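Local structure of nickel-dependent hydrogenase large subunit (Allochromatium vinosum, 3MYR) at residues A21-G25 and A26-Q30; G170-H174 and P175-L179; G521-G524 and A525-A529; L546-I549 and H550-P554. The protein forms the nickel-iron subunit of a heterodimeric membrane-bound hydrogenase that oxidises H2 and passes the electrons to an acceptor. One frame throughout, in Å; residues are numbered along the deposited sequence.

Contact 1: A21-G25 and A26-Q30; sequences AQMDG and ATIAQ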
# COMPACT_ATOMS: atom_id res chain seq x y z
N ALA B 21 19.76 14.96 6.89
CA ALA B 21 20.31 15.85 5.88
C ALA B 21 21.49 16.64 6.49
O ALA B 21 21.35 17.28 7.55
CB ALA B 21 19.24 16.80 5.38
N GLN B 22 22.63 16.59 5.81
CA GLN B 22 23.75 17.44 6.17
C GLN B 22 23.55 18.75 5.43
O GLN B 22 23.48 18.77 4.18
CB GLN B 22 25.08 16.77 5.77
CG GLN B 22 26.34 17.66 6.07
CD GLN B 22 26.47 18.01 7.56
OE1 GLN B 22 26.48 19.20 7.93
NE2 GLN B 22 26.50 17.00 8.43
N MET B 23 23.37 19.82 6.20
CA MET B 23 23.06 21.12 5.66
C MET B 23 24.35 21.88 5.41
O MET B 23 25.29 21.78 6.22
CB MET B 23 22.21 21.93 6.66
CG MET B 23 20.82 21.31 6.98
SD MET B 23 19.92 20.82 5.46
CE MET B 23 19.42 22.43 4.83
N ASP B 24 24.41 22.61 4.29
CA ASP B 24 25.43 23.69 4.08
C ASP B 24 24.71 25.05 3.95
O ASP B 24 24.13 25.35 2.90
CB ASP B 24 26.34 23.36 2.86
CG ASP B 24 27.41 24.47 2.60
OD1 ASP B 24 27.62 25.37 3.46
OD2 ASP B 24 28.01 24.45 1.51
N GLY B 25 24.65 25.81 5.05
CA GLY B 25 23.68 26.92 5.13
C GLY B 25 22.26 26.37 4.99
O GLY B 25 21.92 25.39 5.65
N ALA B 26 21.41 27.01 4.17
CA ALA B 26 20.03 26.58 3.90
C ALA B 26 19.93 25.42 2.89
O ALA B 26 18.85 24.85 2.67
CB ALA B 26 19.20 27.79 3.41
N THR B 27 21.08 25.03 2.32
CA THR B 27 21.19 24.05 1.25
C THR B 27 21.39 22.63 1.75
O THR B 27 22.23 22.35 2.63
CB THR B 27 22.33 24.46 0.26
OG1 THR B 27 21.89 25.64 -0.41
CG2 THR B 27 22.53 23.42 -0.82
N ILE B 28 20.63 21.69 1.19
CA ILE B 28 20.91 20.31 1.49
C ILE B 28 22.21 19.86 0.80
O ILE B 28 22.26 19.77 -0.42
CB ILE B 28 19.73 19.39 1.15
CG1 ILE B 28 18.51 19.80 1.99
CG2 ILE B 28 20.13 17.91 1.39
CD1 ILE B 28 17.27 18.96 1.79
N ALA B 29 23.23 19.54 1.57
CA ALA B 29 24.52 19.11 0.96
C ALA B 29 24.58 17.59 0.75
O ALA B 29 24.95 17.15 -0.34
CB ALA B 29 25.75 19.60 1.78
N GLN B 30 24.19 16.82 1.75
CA GLN B 30 24.05 15.35 1.61
C GLN B 30 22.76 14.92 2.29
O GLN B 30 22.43 15.43 3.38
CB GLN B 30 25.21 14.56 2.24
CG GLN B 30 26.62 14.67 1.59
CD GLN B 30 26.77 13.89 0.25
OE1 GLN B 30 26.64 14.49 -0.84
NE2 GLN B 30 27.07 12.57 0.32
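Gln22 to Asp24 pair with Thr27 to Gln30 in a beta hairpin. It is closed by a type II' turn from Asp24 to Thr27 and carries a classic bulge on the returning strand. Backbone bonds hold the strands together. Asp24 N gives its hydrogen to Thr27 O at 2.8 Å, and Thr27 N returns one to Asp24 O. At the bulge two residues, Ala29 and Gln30, face Gln22. Gln22 O is therefore gripped twice, by Ala29 N at 2.7 Å and by Gln30 N at 3.2 Å. The second donor lies in the carbonyl plane, on a lone pair. Gly25 leads the turn with positive phi (61°), a value that favours glycine.

Apolar contacts lie on the face that carries Met23 and Ile28. Met23 CG is anti to the carbonyl carbon (chi1 -62°), and two further bends fold the side chain toward the neighbouring strand. Its SD rests against Ile28 CG1 at 3.9 Å. Leu536, from a loop, touches both side chains. Cut back to an alanine, Met23 would probably leave Ile28 without its thioether neighbour and open a gap beside Leu536. At the bulge, Ala29 CB meets Asp24 CB at 4.0 Å. Weaker CA-H...O contacts run alongside the bonds, one of them from Met23 CA to Thr27 O. The methyl end of Met23 reaches the turn itself, with CE 3.3 Å from Ala26 O.

Contact 2: G170-H174 and P175-L179; sequences GYWGH and PAYRL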
# COMPACT_ATOMS: atom_id res chain seq x y z
N GLY B 170 0.88 21.77 12.31
CA GLY B 170 1.13 21.68 10.87
C GLY B 170 1.87 22.96 10.46
O GLY B 170 2.09 23.89 11.27
N TYR B 171 2.27 23.01 9.20
CA TYR B 171 3.19 24.01 8.75
C TYR B 171 2.43 25.17 8.14
O TYR B 171 2.98 25.95 7.38
CB TYR B 171 4.24 23.39 7.78
CG TYR B 171 5.00 22.19 8.38
CD1 TYR B 171 5.26 22.11 9.75
CD2 TYR B 171 5.37 21.10 7.59
CE1 TYR B 171 5.89 20.96 10.31
CE2 TYR B 171 5.97 19.95 8.13
CZ TYR B 171 6.22 19.88 9.48
OH TYR B 171 6.85 18.77 10.01
N TRP B 172 1.15 25.28 8.45
CA TRP B 172 0.26 26.28 7.83
C TRP B 172 0.93 27.69 7.86
O TRP B 172 1.50 28.11 8.88
CB TRP B 172 -1.08 26.31 8.59
CG TRP B 172 -1.55 24.90 8.93
CD1 TRP B 172 -1.83 24.42 10.19
CD2 TRP B 172 -1.75 23.80 8.03
NE1 TRP B 172 -2.18 23.10 10.12
CE2 TRP B 172 -2.11 22.68 8.82
CE3 TRP B 172 -1.60 23.64 6.64
CZ2 TRP B 172 -2.39 21.40 8.26
CZ3 TRP B 172 -1.83 22.36 6.07
CH2 TRP B 172 -2.25 21.26 6.88
N GLY B 173 0.81 28.44 6.77
CA GLY B 173 1.35 29.83 6.75
C GLY B 173 2.84 29.84 6.38
O GLY B 173 3.44 30.91 6.20
N HIS B 174 3.44 28.66 6.18
CA HIS B 174 4.85 28.61 5.70
C HIS B 174 4.89 29.30 4.30
O HIS B 174 3.92 29.17 3.50
CB HIS B 174 5.27 27.14 5.56
CG HIS B 174 6.74 26.95 5.30
ND1 HIS B 174 7.32 27.18 4.07
CD2 HIS B 174 7.72 26.42 6.09
CE1 HIS B 174 8.61 26.90 4.13
NE2 HIS B 174 8.86 26.38 5.32
N PRO B 175 6.00 30.04 4.00
CA PRO B 175 6.09 30.81 2.75
C PRO B 175 6.13 29.89 1.52
O PRO B 175 5.79 30.35 0.42
CB PRO B 175 7.41 31.62 2.91
CG PRO B 175 8.20 30.83 3.99
CD PRO B 175 7.09 30.41 4.94
N ALA B 176 6.43 28.60 1.70
CA ALA B 176 6.40 27.65 0.58
C ALA B 176 4.96 27.44 0.06
O ALA B 176 4.72 26.95 -1.06
CB ALA B 176 7.04 26.29 0.99
N TYR B 177 3.97 27.77 0.89
CA TYR B 177 2.55 27.64 0.43
C TYR B 177 2.15 28.83 -0.43
O TYR B 177 2.30 29.96 0.01
CB TYR B 177 1.58 27.51 1.61
CG TYR B 177 1.61 26.18 2.33
CD1 TYR B 177 1.95 26.13 3.68
CD2 TYR B 177 1.15 25.00 1.69
CE1 TYR B 177 1.90 24.91 4.39
CE2 TYR B 177 1.05 23.79 2.36
CZ TYR B 177 1.43 23.75 3.73
OH TYR B 177 1.40 22.54 4.37
N ARG B 178 1.70 28.60 -1.66
CA ARG B 178 1.52 29.71 -2.57
C ARG B 178 0.09 29.85 -3.13
O ARG B 178 -0.23 30.88 -3.75
CB ARG B 178 2.52 29.63 -3.74
CG ARG B 178 4.07 29.44 -3.39
CD ARG B 178 4.76 29.54 -4.75
NE ARG B 178 5.91 28.72 -5.19
CZ ARG B 178 7.03 28.73 -4.55
NH1 ARG B 178 8.08 28.04 -4.97
NH2 ARG B 178 7.04 29.38 -3.39
N LEU B 179 -0.74 28.81 -3.01
CA LEU B 179 -2.13 28.87 -3.53
C LEU B 179 -2.98 29.97 -2.89
O LEU B 179 -2.92 30.17 -1.68
CB LEU B 179 -2.87 27.50 -3.38
CG LEU B 179 -2.21 26.26 -3.95
CD1 LEU B 179 -3.13 24.99 -3.65
CD2 LEU B 179 -1.95 26.42 -5.45
O HOH W 1 1.38 21.33 7.17
O HOH W 2 1.97 30.86 2.95
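His174 sets its ring beside the two residues that follow it. CB lies beside the start of the proline, 3.8 Å from Pro175 CD. CG is closer to the same carbon, at 3.5 Å, and Pro175 CD sits over one face of the imidazole. ND1 accepts a hydrogen bond from Ala176 N at 2.9 Å. The N-H points at it almost straight (163°) and in the ring plane, so the bond fixes the rotation of the ring. CE1, at the tip, packs on Ala176 CB at 3.6 Å. With chi1 at -170°, CG lies beside the carbonyl carbon, and the ring is carried forward along the chain to this amide. A leucine at His174 would probably leave Ala176 N without its acceptor and the side chain no longer fixed in rotation.

The backbone here makes two consecutive beta turns sharing His174. The first, type II, runs from Tyr171 to His174, with Gly173 at positive phi. The second, type I, ends at Tyr177, whose N bonds to His174 O at 3.0 Å from above the carbonyl plane. A water also donates to His174 O and to Tyr177 O.

The Tyr177 ring turns back toward the first turn. Its edge meets Tyr171 O, with CE1 at 3.3 Å. Tyr177 OH approaches Trp172 CZ3 at 3.7 Å, takes a hydrogen from a second water held by Tyr171 N, and bonds to Leu114 O. Tyr171 OH reaches Ser49 N of the small subunit, while Trp172 packs on Ala47 of that same subunit.

Contact 3: G521-G524 and A525-A529; sequences GQAG and AYEAA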
# COMPACT_ATOMS: atom_id res chain seq x y z
N GLY B 521 29.75 4.81 -2.78
CA GLY B 521 29.15 6.02 -2.24
C GLY B 521 28.02 6.57 -3.15
O GLY B 521 27.59 7.72 -2.97
N GLN B 522 27.53 5.77 -4.11
CA GLN B 522 26.49 6.23 -5.03
C GLN B 522 25.12 6.23 -4.32
O GLN B 522 24.66 5.20 -3.82
CB GLN B 522 26.45 5.32 -6.24
CG GLN B 522 25.66 5.85 -7.37
CD GLN B 522 25.55 4.85 -8.54
OE1 GLN B 522 24.96 5.17 -9.58
NE2 GLN B 522 25.99 3.63 -8.33
N ALA B 523 24.49 7.39 -4.27
CA ALA B 523 23.24 7.62 -3.54
C ALA B 523 22.06 6.98 -4.27
O ALA B 523 22.09 6.87 -5.52
CB ALA B 523 22.99 9.18 -3.36
N GLY B 524 20.99 6.65 -3.53
CA GLY B 524 19.74 6.25 -4.15
C GLY B 524 18.87 7.44 -4.59
O GLY B 524 19.18 8.59 -4.28
N ALA B 525 17.73 7.14 -5.27
CA ALA B 525 16.87 8.20 -5.85
C ALA B 525 16.44 9.28 -4.83
O ALA B 525 16.60 10.47 -5.10
CB ALA B 525 15.70 7.63 -6.56
N TYR B 526 15.97 8.88 -3.65
CA TYR B 526 15.47 9.91 -2.69
C TYR B 526 16.64 10.80 -2.32
O TYR B 526 16.54 12.00 -2.23
CB TYR B 526 14.99 9.27 -1.38
CG TYR B 526 13.69 8.49 -1.43
CD1 TYR B 526 13.07 8.15 -2.64
CD2 TYR B 526 13.10 8.06 -0.26
CE1 TYR B 526 11.87 7.43 -2.68
CE2 TYR B 526 11.87 7.34 -0.28
CZ TYR B 526 11.30 6.98 -1.48
OH TYR B 526 10.20 6.14 -1.50
N GLU B 527 17.76 10.17 -2.02
CA GLU B 527 18.93 10.88 -1.55
C GLU B 527 19.47 11.83 -2.64
O GLU B 527 19.78 13.01 -2.38
CB GLU B 527 20.00 9.86 -1.05
CG GLU B 527 19.57 8.97 0.16
CD GLU B 527 20.58 7.82 0.40
OE1 GLU B 527 20.76 7.36 1.56
OE2 GLU B 527 21.25 7.39 -0.57
N ALA B 528 19.54 11.35 -3.88
CA ALA B 528 20.08 12.18 -4.95
C ALA B 528 19.05 13.28 -5.24
O ALA B 528 19.43 14.41 -5.60
CB ALA B 528 20.36 11.36 -6.22
N ALA B 529 17.76 13.00 -5.04
CA ALA B 529 16.70 13.99 -5.31
C ALA B 529 16.81 15.20 -4.34
O ALA B 529 16.68 16.34 -4.76
CB ALA B 529 15.32 13.34 -5.19
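Gly524 and Glu527 meet in a local contact at the start of helix 525-531, where the loop after helix 509-514 enters it. The link is between backbone and side chain. Gly524 N donates to Glu527 OE2 at 3.1 Å, with a fairly straight N-H (161°). The amide comes to the anti side of that oxygen, somewhat out of the carboxylate plane. Glu527 CG is anti to its own carbonyl carbon (chi1 -62°), and the rest of the chain is extended. This turns the side chain back along the first turn to the residue that precedes the helix.

Gly524 is the N-cap residue, and the glutamate three places on binds its amide, as in one half of a capping box. Having no side chain, the glycine cannot supply the reciprocal side-chain bond. Its carbonyl opens the helical pattern instead: Ala528 N bonds to Gly524 O at 2.8 Å, nearly along the C=O axis.

Ala523 closes the apolar side. Its CB lies 3.8 Å from Glu527 CB and 4.5 Å from Ala528 CB, so the methyl covers the base of the glutamate. Glu527 OE2 also pairs with Arg517 in a salt bridge. Glu527 OE1 bonds to Tyr373 OH and to Ser33 N. The buried carboxylate thus has partners on both oxygens, and the arginine probably favours its charged form. Ala525 and Ala528 both rest on Leu278.

Contact 4: L546-I549 and H550-P554; sequences LRTI and HSFDP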
# COMPACT_ATOMS: atom_id res chain seq x y z
N LEU B 546 9.57 17.17 2.44
CA LEU B 546 8.37 16.39 2.32
C LEU B 546 7.86 16.46 0.88
O LEU B 546 7.42 15.47 0.36
CB LEU B 546 7.30 16.89 3.30
CG LEU B 546 7.65 16.80 4.81
CD1 LEU B 546 6.45 17.28 5.64
CD2 LEU B 546 8.03 15.41 5.21
N ARG B 547 7.85 17.64 0.28
CA ARG B 547 7.29 17.72 -1.08
C ARG B 547 7.96 16.74 -2.02
O ARG B 547 7.29 16.08 -2.77
CB ARG B 547 7.47 19.15 -1.65
CG ARG B 547 6.45 20.08 -1.16
CD ARG B 547 6.73 21.53 -1.57
NE ARG B 547 5.67 22.35 -1.05
CZ ARG B 547 5.44 23.62 -1.35
NH1 ARG B 547 6.26 24.31 -2.13
NH2 ARG B 547 4.39 24.20 -0.81
N THR B 548 9.29 16.66 -1.96
CA THR B 548 10.07 15.82 -2.85
C THR B 548 10.01 14.35 -2.44
O THR B 548 9.70 13.46 -3.28
CB THR B 548 11.51 16.32 -2.97
OG1 THR B 548 11.52 17.52 -3.74
CG2 THR B 548 12.45 15.30 -3.70
N ILE B 549 10.15 14.10 -1.14
CA ILE B 549 10.06 12.69 -0.69
C ILE B 549 8.65 12.13 -1.05
O ILE B 549 8.53 11.07 -1.61
CB ILE B 549 10.44 12.53 0.82
CG1 ILE B 549 11.96 12.75 1.08
CG2 ILE B 549 10.03 11.17 1.40
CD1 ILE B 549 12.91 11.95 0.22
N HIS B 550 7.59 12.89 -0.77
CA HIS B 550 6.22 12.40 -1.02
C HIS B 550 5.99 12.22 -2.52
O HIS B 550 5.23 11.35 -2.93
CB HIS B 550 5.17 13.37 -0.47
CG HIS B 550 5.07 13.38 1.02
ND1 HIS B 550 4.80 14.53 1.74
CD2 HIS B 550 5.12 12.37 1.92
CE1 HIS B 550 4.70 14.22 3.03
NE2 HIS B 550 4.90 12.92 3.16
N SER B 551 6.70 12.99 -3.36
CA SER B 551 6.48 12.82 -4.80
C SER B 551 6.88 11.42 -5.28
O SER B 551 6.44 11.03 -6.34
CB SER B 551 7.23 13.88 -5.64
OG SER B 551 8.66 13.70 -5.62
N PHE B 552 7.78 10.74 -4.57
CA PHE B 552 8.11 9.32 -4.90
C PHE B 552 7.08 8.31 -4.38
O PHE B 552 7.20 7.11 -4.67
CB PHE B 552 9.51 8.91 -4.33
CG PHE B 552 10.67 9.52 -5.05
CD1 PHE B 552 11.25 8.87 -6.12
CD2 PHE B 552 11.26 10.72 -4.58
CE1 PHE B 552 12.37 9.37 -6.78
CE2 PHE B 552 12.38 11.26 -5.25
CZ PHE B 552 12.94 10.60 -6.33
N ASP B 553 6.11 8.78 -3.58
CA ASP B 553 5.07 7.92 -3.00
C ASP B 553 5.76 6.77 -2.22
O ASP B 553 5.56 5.60 -2.52
CB ASP B 553 4.21 7.37 -4.18
CG ASP B 553 2.90 6.68 -3.74
OD1 ASP B 553 2.20 6.16 -4.67
OD2 ASP B 553 2.60 6.53 -2.52
N PRO B 554 6.59 7.09 -1.21
CA PRO B 554 7.35 6.02 -0.52
C PRO B 554 6.46 4.99 0.18
O PRO B 554 5.42 5.33 0.73
CB PRO B 554 8.16 6.76 0.56
CG PRO B 554 8.18 8.24 0.11
CD PRO B 554 6.91 8.43 -0.69
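Leu546 and His550 lie side by side one helical turn apart and point the same way. The nearest side-chain atoms are Leu546 CB and His550 CE1, at 3.7 Å. His550 N bonds to Leu546 O at 2.8 Å, an ordinary helical bond. Both imidazole nitrogens bind outside this turn, ND1 to Asp115 and NE2 to Thr11 O. The ring is thereby pinned at two corners as well as along its leucine neighbour.

Ser551 bends its hydroxyl back to the helix backbone. Its OG sits between the backbone N and the carbonyl carbon (chi1 70°), and from there it donates to Thr548 O at 2.6 Å. The bond lies in the carbonyl plane, on a lone pair. Ser551 N makes only weak bonds, to Arg547 O and to Thr548 O. Ser551 OG also bonds to Arg429, which makes a cation-pi contact with the Phe552 ring. That ring brings CD2 to 3.4 Å from Thr548 O, while Ile549 O lies near the ring plane at its edge.

Ile549 and Pro554 cross at about a right angle. Ile549 CG2 meets Pro554 CG at 3.7 Å, and Pro554 CD lies 3.2 Å from Ile549 O. The same oxygen takes the Phe552 N-H at 3.1 Å, from above its carbonyl plane. Asp553 then breaks the helical path with positive phi (55°), and its carboxylate forms a salt bridge with Arg487, a residue of the nickel-iron pocket. The arrangement is that of a helix giving way, near its C-terminal end, to the cysteine motif, where Cys555 and Cys558 line the bound nickel-iron centre.

How the contacts relate
The contacts follow one another along the chain, and contact 4 touches both contact 2 and contact 3. At 170-179, Ala176 O probably bonds to Arg547 NH2 at 2.8 Å, and Tyr171 CE2 packs on Leu546 CD1 at 3.7 Å. Helices 525-531 and 543-551 are consecutive, and Ala529 CB meets Phe552 CE2 at 3.6 Å. Contact 1 touches none of the others; its nearest atoms are about 6 Å from those of contact 3, and Arg517 touches Gln30 of one and pairs with Glu527 of the other. Contacts 3 and 4 approach the nickel-iron centre: the side chains of Tyr526 and Asp553 are about 7 Å and 6 Å from it.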